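Local coordinates for protein 6-phosphogluconate dehydrogenase (Decarboxylating) (Geobacter metallireducens, PDB 4E21) that probably catalyses the NADP-linked oxidative decarboxylation of 6-phosphogluconate in the pentose phosphate pathway, at residues K81-W86 and A107-I112; G133-D138 and K160-R165. All blocks are in the same frame, centred on the assembly; numbering follows the deposited sequence.

Interaction 1. Residues K81-W86 and A107-I112; sequences KPRVVW and ANDIVI
Val-84 to Trp-86 and Ile-110 to Ile-112 pair as parallel strands, their axes 4.6 Å apart at closest approach and inclined by 15°. The bridges join Val-84 to Ile-110, Val-85 to Val-111 and Trp-86 to Ile-112. Backbone bonds run from Ile-110 N to Arg-83 O, from Val-85 N to Ile-110 O and from Ile-112 N to Val-85 O, the last 2.6 Å long. Just before the strands, the Asp-109 side chain adds two further bonds. Asp-109 OD1 accepts the backbone N of Arg-83 at 2.6 Å. That bond is nearly straight (175°), but the N-H arrives from above the carboxylate plane. Asp-109 OD2 offers its syn lone pair to Arg-83 NH1 at 3.0 Å in a salt bridge. The oxygen lies in the guanidinium plane, while the two flat groups stand almost perpendicular, 81° apart. The Arg-83 chain is extended from CG to NE and crosses the Asp-109 side chain at a slant. Asp-109 OD2 also accepts Ala-106 N, and Arg-83 NH2 donates to Cys-76 O. With an alanine at Asp-109, Arg-83 N and NH1 would probably lose this acceptor, and the arginine its charge partner here. Farther along, Ile-112 CG2, anti to its own backbone N, sits over the six-membered ring of Trp-86, 3.8 Å from the centroid, a CH-pi contact. Ile-112 CD1 reaches Trp-86 CE3 at 3.5 Å and Val-84 CG1 at 3.9 Å. Helix 167-173 also packs on Trp-86. The strands belong to a beta-alpha-beta unit of the Rossmann-type NAD-binding domain, with helix 94-101 as the crossover. One carboxylate, bonded to both backbone and guanidinium of Arg-83, thus ties the segments together ahead of the strands, while Ile-112 packs on the Trp-86 ring face at the other end.

Interaction 2. Residues G133-D138 and K160-R165; sequences GITYVD and KQAVER
Thr-135 and Val-137 face helix 160-165 from strand 135-138, the short strand and helix axes passing 8.8 Å apart at an angle of 69°. Ala-162 projects its CB toward the strand and meets both residues. Thr-135 CG2 lies 3.3 Å from Ala-162 CB, a close methyl-to-methyl approach. With OG1 beside the backbone N (chi1 -54°), Thr-135 CG2 is anti to that N and points at Ala-162. Val-137 adds CG2, 4.0 Å from Ala-162 CB, and its other branch, Val-137 CG1, lies 4.4 Å from Val-163 CG2. Gln-161 crosses Thr-135 obliquely at the more exposed border, where Gln-161 NE2 is 3.9 Å from Thr-135 OG1, with no hydrogen bond between them. The amide oxygen is held within the helix instead. Arg-165 NH2 donates to Gln-161 OE1 at a short 2.5 Å, from 38° above the carbonyl plane. Arg-165 NH1 bonds to Asn-108 O, reaching the loop that leads into strand 110-113. Val-137 and Val-163 both also touch Ile-156. The helix therefore covers this face of the sheet of the NAD-binding domain without a hydrogen bond across the two segments, mainly through methyl groups, and the small alanine is consistent with the helix lying near the strand.

How the interactions relate
Interactions 1 and 2 both reach the same sheet, their centres about 8 Å apart, and both are largely buried. Strands 110-113 and 135-142 are neighbours, joined by a probable hydrogen bond from Val-137 N to Val-111 O; another, from Asn-108 N to Gly-133 O, links the loops leading in. Interaction 1 acts within the sheet, so backbone bonds dominate and a salt bridge is added at its beginning. Interaction 2 acts across the sheet face, where methyl groups meet and no hydrogen bond crosses. Helix 160-165 spans both: Ala-162 and Arg-165 touch Ile-110, and Arg-165 touches Pro-82. Exposed residues lie at the borders, Pro-82 and Asn-108 in one, Gln-161 in the other.

Interaction 1. Residues K81-W86 and A107-I112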
ATOM      1  N   LYS B  81      -5.823 -52.844   5.741  1.00 33.97           N
ATOM      2  CA  LYS B  81      -5.055 -52.384   4.581  1.00 32.13           C
ATOM      3  C   LYS B  81      -5.823 -52.582   3.281  1.00 32.44           C
ATOM      4  O   LYS B  81      -6.590 -53.530   3.182  1.00 32.67           O
ATOM      5  CB  LYS B  81      -3.728 -53.124   4.520  1.00 29.17           C
ATOM      6  CG  LYS B  81      -2.853 -52.903   5.749  1.00 30.46           C
ATOM      7  CD  LYS B  81      -1.554 -53.703   5.668  1.00 30.02           C
ATOM      8  CE  LYS B  81      -1.798 -55.188   5.991  1.00 30.26           C
ATOM      9  NZ  LYS B  81      -0.555 -55.978   6.019  1.00 29.97           N
ATOM     10  N   PRO B  82      -5.656 -51.669   2.293  1.00 33.15           N
ATOM     11  CA  PRO B  82      -4.874 -50.422   2.332  1.00 31.72           C
ATOM     12  C   PRO B  82      -5.545 -49.416   3.253  1.00 31.12           C
ATOM     13  O   PRO B  82      -6.763 -49.279   3.238  1.00 32.01           O
ATOM     14  CB  PRO B  82      -4.943 -49.890   0.892  1.00 32.23           C
ATOM     15  CG  PRO B  82      -5.712 -50.880   0.094  1.00 35.22           C
ATOM     16  CD  PRO B  82      -6.449 -51.770   1.058  1.00 34.94           C
ATOM     17  N   ARG B  83      -4.759 -48.720   4.054  1.00 30.11           N
ATOM     18  CA  ARG B  83      -5.319 -47.805   5.029  1.00 31.73           C
ATOM     19  C   ARG B  83      -5.567 -46.437   4.434  1.00 31.00           C
ATOM     20  O   ARG B  83      -4.919 -46.061   3.460  1.00 29.72           O
ATOM     21  CB  ARG B  83      -4.372 -47.655   6.201  1.00 30.18           C
ATOM     22  CG  ARG B  83      -4.121 -48.927   6.915  1.00 31.28           C
ATOM     23  CD  ARG B  83      -3.170 -48.670   8.041  1.00 31.91           C
ATOM     24  NE  ARG B  83      -2.941 -49.856   8.845  1.00 32.64           N
ATOM     25  CZ  ARG B  83      -1.914 -50.686   8.682  1.00 32.29           C
ATOM     26  NH1 ARG B  83      -1.023 -50.473   7.728  1.00 27.86           N
ATOM     27  NH2 ARG B  83      -1.782 -51.727   9.487  1.00 31.72           N
ATOM     28  N   VAL B  84      -6.522 -45.716   5.021  1.00 32.13           N
ATOM     29  CA  VAL B  84      -6.696 -44.284   4.780  1.00 30.75           C
ATOM     30  C   VAL B  84      -6.525 -43.510   6.090  1.00 31.58           C
ATOM     31  O   VAL B  84      -7.374 -43.598   6.986  1.00 32.69           O
ATOM     32  CB  VAL B  84      -8.059 -43.972   4.183  1.00 30.97           C
ATOM     33  CG1 VAL B  84      -8.327 -42.435   4.233  1.00 32.55           C
ATOM     34  CG2 VAL B  84      -8.104 -44.473   2.768  1.00 30.47           C
ATOM     35  N   VAL B  85      -5.427 -42.763   6.206  1.00 30.86           N
ATOM     36  CA  VAL B  85      -5.127 -42.038   7.444  1.00 30.90           C
ATOM     37  C   VAL B  85      -5.159 -40.513   7.269  1.00 30.80           C
ATOM     38  O   VAL B  85      -4.378 -39.963   6.502  1.00 30.89           O
ATOM     39  CB  VAL B  85      -3.751 -42.438   8.024  1.00 31.21           C
ATOM     40  CG1 VAL B  85      -3.498 -41.722   9.375  1.00 30.16           C
ATOM     41  CG2 VAL B  85      -3.640 -43.958   8.155  1.00 32.52           C
ATOM     42  N   TRP B  86      -6.045 -39.842   7.999  1.00 29.43           N
ATOM     43  CA  TRP B  86      -6.178 -38.385   7.933  1.00 28.19           C
ATOM     44  C   TRP B  86      -5.508 -37.714   9.136  1.00 30.64           C
ATOM     45  O   TRP B  86      -5.757 -38.102  10.284  1.00 31.91           O
ATOM     46  CB  TRP B  86      -7.655 -38.016   7.880  1.00 27.67           C
ATOM     47  CG  TRP B  86      -7.944 -36.624   7.404  1.00 30.80           C
ATOM     48  CD1 TRP B  86      -7.651 -35.454   8.055  1.00 31.09           C
ATOM     49  CD2 TRP B  86      -8.621 -36.249   6.195  1.00 28.90           C
ATOM     50  NE1 TRP B  86      -8.100 -34.382   7.323  1.00 30.63           N
ATOM     51  CE2 TRP B  86      -8.692 -34.840   6.176  1.00 30.36           C
ATOM     52  CE3 TRP B  86      -9.157 -36.968   5.118  1.00 28.02           C
ATOM     53  CZ2 TRP B  86      -9.276 -34.138   5.125  1.00 28.05           C
ATOM     54  CZ3 TRP B  86      -9.746 -36.275   4.084  1.00 26.78           C
ATOM     55  CH2 TRP B  86      -9.800 -34.871   4.092  1.00 29.19           C
ATOM     56  N   ALA B 107       2.853 -50.354   2.071  1.00 26.34           N
ATOM     57  CA  ALA B 107       2.666 -49.947   0.688  1.00 30.25           C
ATOM     58  C   ALA B 107       1.178 -49.959   0.266  1.00 30.94           C
ATOM     59  O   ALA B 107       0.405 -50.834   0.652  1.00 31.24           O
ATOM     60  CB  ALA B 107       3.529 -50.798  -0.249  1.00 25.52           C
ATOM     61  N   ASN B 108       0.789 -48.950  -0.505  1.00 31.97           N
ATOM     62  CA  ASN B 108      -0.600 -48.763  -0.933  1.00 34.13           C
ATOM     63  C   ASN B 108      -1.498 -48.106   0.117  1.00 31.49           C
ATOM     64  O   ASN B 108      -2.645 -47.777  -0.166  1.00 33.47           O
ATOM     65  CB  ASN B 108      -1.204 -50.071  -1.487  1.00 37.23           C
ATOM     66  CG  ASN B 108      -0.546 -50.503  -2.818  1.00 41.41           C
ATOM     67  OD1 ASN B 108       0.125 -49.707  -3.498  1.00 42.51           O
ATOM     68  ND2 ASN B 108      -0.733 -51.761  -3.182  1.00 41.96           N
ATOM     69  N   ASP B 109      -0.984 -47.901   1.322  1.00 28.70           N
ATOM     70  CA  ASP B 109      -1.656 -46.997   2.252  1.00 31.22           C
ATOM     71  C   ASP B 109      -1.635 -45.555   1.721  1.00 30.88           C
ATOM     72  O   ASP B 109      -0.756 -45.171   0.938  1.00 28.11           O
ATOM     73  CB  ASP B 109      -1.005 -47.023   3.637  1.00 30.17           C
ATOM     74  CG  ASP B 109      -1.336 -48.283   4.427  1.00 31.98           C
ATOM     75  OD1 ASP B 109      -2.167 -49.100   3.957  1.00 29.31           O
ATOM     76  OD2 ASP B 109      -0.763 -48.435   5.533  1.00 32.64           O
ATOM     77  N   ILE B 110      -2.612 -44.773   2.168  1.00 29.85           N
ATOM     78  CA  ILE B 110      -2.725 -43.354   1.860  1.00 28.11           C
ATOM     79  C   ILE B 110      -2.754 -42.550   3.161  1.00 30.15           C
ATOM     80  O   ILE B 110      -3.523 -42.870   4.089  1.00 28.69           O
ATOM     81  CB  ILE B 110      -4.058 -43.058   1.129  1.00 29.36           C
ATOM     82  CG1 ILE B 110      -4.123 -43.781  -0.207  1.00 29.20           C
ATOM     83  CG2 ILE B 110      -4.287 -41.534   0.948  1.00 26.79           C
ATOM     84  CD1 ILE B 110      -5.481 -43.664  -0.876  1.00 29.28           C
ATOM     85  N   VAL B 111      -1.929 -41.506   3.222  1.00 28.66           N
ATOM     86  CA  VAL B 111      -1.899 -40.581   4.355  1.00 26.49           C
ATOM     87  C   VAL B 111      -2.298 -39.185   3.870  1.00 26.38           C
ATOM     88  O   VAL B 111      -1.789 -38.676   2.869  1.00 25.30           O
ATOM     89  CB  VAL B 111      -0.496 -40.546   5.028  1.00 27.91           C
ATOM     90  CG1 VAL B 111      -0.451 -39.546   6.203  1.00 27.52           C
ATOM     91  CG2 VAL B 111      -0.116 -41.917   5.513  1.00 27.55           C
ATOM     92  N   ILE B 112      -3.245 -38.580   4.560  1.00 26.03           N
ATOM     93  CA  ILE B 112      -3.716 -37.266   4.184  1.00 27.03           C
ATOM     94  C   ILE B 112      -3.323 -36.251   5.248  1.00 27.22           C
ATOM     95  O   ILE B 112      -3.577 -36.477   6.430  1.00 29.64           O
ATOM     96  CB  ILE B 112      -5.232 -37.284   4.024  1.00 29.36           C
ATOM     97  CG1 ILE B 112      -5.611 -38.347   2.985  1.00 28.38           C
ATOM     98  CG2 ILE B 112      -5.768 -35.867   3.668  1.00 27.61           C
ATOM     99  CD1 ILE B 112      -6.996 -38.875   3.158  1.00 30.79           C
TER

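Interaction 2. Residues G133-D138 and K160-R165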
ATOM      1  N   GLY B 133       6.193 -46.755  -0.765  1.00 29.51           N
ATOM      2  CA  GLY B 133       4.990 -47.214  -1.424  1.00 30.92           C
ATOM      3  C   GLY B 133       3.725 -46.595  -0.857  1.00 30.91           C
ATOM      4  O   GLY B 133       2.625 -47.085  -1.108  1.00 31.03           O
ATOM      5  N   ILE B 134       3.880 -45.515  -0.096  1.00 30.25           N
ATOM      6  CA  ILE B 134       2.738 -44.839   0.524  1.00 28.84           C
ATOM      7  C   ILE B 134       2.386 -43.519  -0.170  1.00 27.56           C
ATOM      8  O   ILE B 134       3.249 -42.676  -0.406  1.00 27.64           O
ATOM      9  CB  ILE B 134       2.996 -44.591   2.013  1.00 29.45           C
ATOM     10  CG1 ILE B 134       3.066 -45.933   2.747  1.00 29.52           C
ATOM     11  CG2 ILE B 134       1.892 -43.707   2.606  1.00 27.99           C
ATOM     12  CD1 ILE B 134       3.691 -45.859   4.112  1.00 30.58           C
ATOM     13  N   THR B 135       1.111 -43.336  -0.485  1.00 26.10           N
ATOM     14  CA  THR B 135       0.704 -42.151  -1.215  1.00 27.86           C
ATOM     15  C   THR B 135       0.311 -41.018  -0.269  1.00 28.73           C
ATOM     16  O   THR B 135      -0.581 -41.158   0.577  1.00 28.77           O
ATOM     17  CB  THR B 135      -0.369 -42.449  -2.273  1.00 27.42           C
ATOM     18  OG1 THR B 135       0.107 -43.494  -3.138  1.00 33.34           O
ATOM     19  CG2 THR B 135      -0.628 -41.222  -3.110  1.00 27.65           C
ATOM     20  N   TYR B 136       1.021 -39.906  -0.394  1.00 27.15           N
ATOM     21  CA  TYR B 136       0.809 -38.764   0.498  1.00 29.05           C
ATOM     22  C   TYR B 136      -0.052 -37.665  -0.151  1.00 25.87           C
ATOM     23  O   TYR B 136       0.329 -37.092  -1.177  1.00 24.80           O
ATOM     24  CB  TYR B 136       2.155 -38.198   0.953  1.00 26.11           C
ATOM     25  CG  TYR B 136       2.074 -37.210   2.107  1.00 27.62           C
ATOM     26  CD1 TYR B 136       1.895 -37.654   3.420  1.00 28.02           C
ATOM     27  CD2 TYR B 136       2.213 -35.838   1.893  1.00 26.60           C
ATOM     28  CE1 TYR B 136       1.843 -36.759   4.479  1.00 27.42           C
ATOM     29  CE2 TYR B 136       2.161 -34.943   2.948  1.00 26.33           C
ATOM     30  CZ  TYR B 136       1.976 -35.415   4.235  1.00 26.50           C
ATOM     31  OH  TYR B 136       1.915 -34.540   5.288  1.00 32.21           O
ATOM     32  N   VAL B 137      -1.202 -37.382   0.464  1.00 25.75           N
ATOM     33  CA  VAL B 137      -2.185 -36.437  -0.071  1.00 24.24           C
ATOM     34  C   VAL B 137      -2.356 -35.188   0.807  1.00 25.01           C
ATOM     35  O   VAL B 137      -2.580 -35.297   2.017  1.00 24.81           O
ATOM     36  CB  VAL B 137      -3.543 -37.135  -0.265  1.00 25.49           C
ATOM     37  CG1 VAL B 137      -4.557 -36.187  -0.877  1.00 23.79           C
ATOM     38  CG2 VAL B 137      -3.372 -38.352  -1.153  1.00 26.38           C
ATOM     39  N   ASP B 138      -2.225 -34.001   0.200  1.00 25.07           N
ATOM     40  CA  ASP B 138      -2.425 -32.747   0.934  1.00 24.71           C
ATOM     41  C   ASP B 138      -3.822 -32.184   0.704  1.00 24.14           C
ATOM     42  O   ASP B 138      -4.303 -32.097  -0.428  1.00 24.83           O
ATOM     43  CB  ASP B 138      -1.329 -31.696   0.649  1.00 24.43           C
ATOM     44  CG  ASP B 138      -1.144 -31.403  -0.846  1.00 25.35           C
ATOM     45  OD1 ASP B 138      -0.560 -32.236  -1.573  1.00 26.21           O
ATOM     46  OD2 ASP B 138      -1.557 -30.318  -1.293  1.00 25.95           O
ATOM     47  N   LYS B 160      -3.119 -38.758  -8.813  1.00 28.26           N
ATOM     48  CA  LYS B 160      -4.486 -38.976  -9.259  1.00 32.55           C
ATOM     49  C   LYS B 160      -5.122 -40.251  -8.680  1.00 33.51           C
ATOM     50  O   LYS B 160      -6.223 -40.202  -8.125  1.00 32.16           O
ATOM     51  CB  LYS B 160      -4.571 -38.979 -10.784  1.00 34.68           C
ATOM     52  CG  LYS B 160      -5.996 -38.727 -11.259  1.00 41.65           C
ATOM     53  CD  LYS B 160      -6.057 -38.136 -12.653  1.00 42.82           C
ATOM     54  CE  LYS B 160      -5.837 -39.210 -13.713  1.00 50.73           C
ATOM     55  NZ  LYS B 160      -6.622 -38.942 -14.964  1.00 61.63           N
ATOM     56  N   GLN B 161      -4.430 -41.382  -8.795  1.00 31.67           N
ATOM     57  CA  GLN B 161      -4.968 -42.651  -8.300  1.00 35.27           C
ATOM     58  C   GLN B 161      -5.470 -42.576  -6.854  1.00 34.04           C
ATOM     59  O   GLN B 161      -6.531 -43.101  -6.534  1.00 33.30           O
ATOM     60  CB  GLN B 161      -3.925 -43.764  -8.420  1.00 36.99           C
ATOM     61  CG  GLN B 161      -4.031 -44.831  -7.328  1.00 41.48           C
ATOM     62  CD  GLN B 161      -2.906 -44.775  -6.270  1.00 44.48           C
ATOM     63  OE1 GLN B 161      -2.804 -45.669  -5.426  1.00 48.42           O
ATOM     64  NE2 GLN B 161      -2.057 -43.741  -6.324  1.00 42.18           N
ATOM     65  N   ALA B 162      -4.704 -41.926  -5.985  1.00 31.90           N
ATOM     66  CA  ALA B 162      -5.051 -41.880  -4.571  1.00 32.20           C
ATOM     67  C   ALA B 162      -6.240 -40.982  -4.348  1.00 32.54           C
ATOM     68  O   ALA B 162      -7.098 -41.258  -3.508  1.00 31.87           O
ATOM     69  CB  ALA B 162      -3.873 -41.395  -3.742  1.00 32.22           C
ATOM     70  N   VAL B 163      -6.284 -39.892  -5.102  1.00 32.08           N
ATOM     71  CA  VAL B 163      -7.363 -38.932  -4.956  1.00 32.56           C
ATOM     72  C   VAL B 163      -8.690 -39.508  -5.444  1.00 33.53           C
ATOM     73  O   VAL B 163      -9.757 -39.226  -4.864  1.00 33.70           O
ATOM     74  CB  VAL B 163      -7.042 -37.604  -5.672  1.00 28.61           C
ATOM     75  CG1 VAL B 163      -8.277 -36.681  -5.687  1.00 27.72           C
ATOM     76  CG2 VAL B 163      -5.866 -36.937  -4.975  1.00 27.25           C
ATOM     77  N   GLU B 164      -8.626 -40.306  -6.508  1.00 32.64           N
ATOM     78  CA  GLU B 164      -9.804 -41.035  -6.977  1.00 35.78           C
ATOM     79  C   GLU B 164     -10.263 -42.078  -5.960  1.00 34.75           C
ATOM     80  O   GLU B 164     -11.453 -42.175  -5.661  1.00 34.79           O
ATOM     81  CB  GLU B 164      -9.563 -41.649  -8.352  1.00 35.36           C
ATOM     82  CG  GLU B 164      -9.699 -40.618  -9.460  1.00 39.51           C
ATOM     83  CD  GLU B 164      -9.080 -41.066 -10.766  1.00 45.94           C
ATOM     84  OE1 GLU B 164      -8.462 -42.158 -10.800  1.00 44.77           O
ATOM     85  OE2 GLU B 164      -9.202 -40.313 -11.758  1.00 50.07           O
ATOM     86  N   ARG B 165      -9.320 -42.827  -5.401  1.00 31.34           N
ATOM     87  CA  ARG B 165      -9.657 -43.762  -4.338  1.00 33.86           C
ATOM     88  C   ARG B 165     -10.348 -43.025  -3.193  1.00 36.58           C
ATOM     89  O   ARG B 165     -11.222 -43.574  -2.523  1.00 37.98           O
ATOM     90  CB  ARG B 165      -8.412 -44.513  -3.826  1.00 36.30           C
ATOM     91  CG  ARG B 165      -8.023 -45.742  -4.660  1.00 38.70           C
ATOM     92  CD  ARG B 165      -7.123 -46.730  -3.878  1.00 43.08           C
ATOM     93  NE  ARG B 165      -5.701 -46.384  -3.931  1.00 44.25           N
ATOM     94  CZ  ARG B 165      -4.817 -46.675  -2.971  1.00 44.02           C
ATOM     95  NH1 ARG B 165      -5.205 -47.310  -1.865  1.00 37.33           N
ATOM     96  NH2 ARG B 165      -3.545 -46.309  -3.103  1.00 42.06           N
TER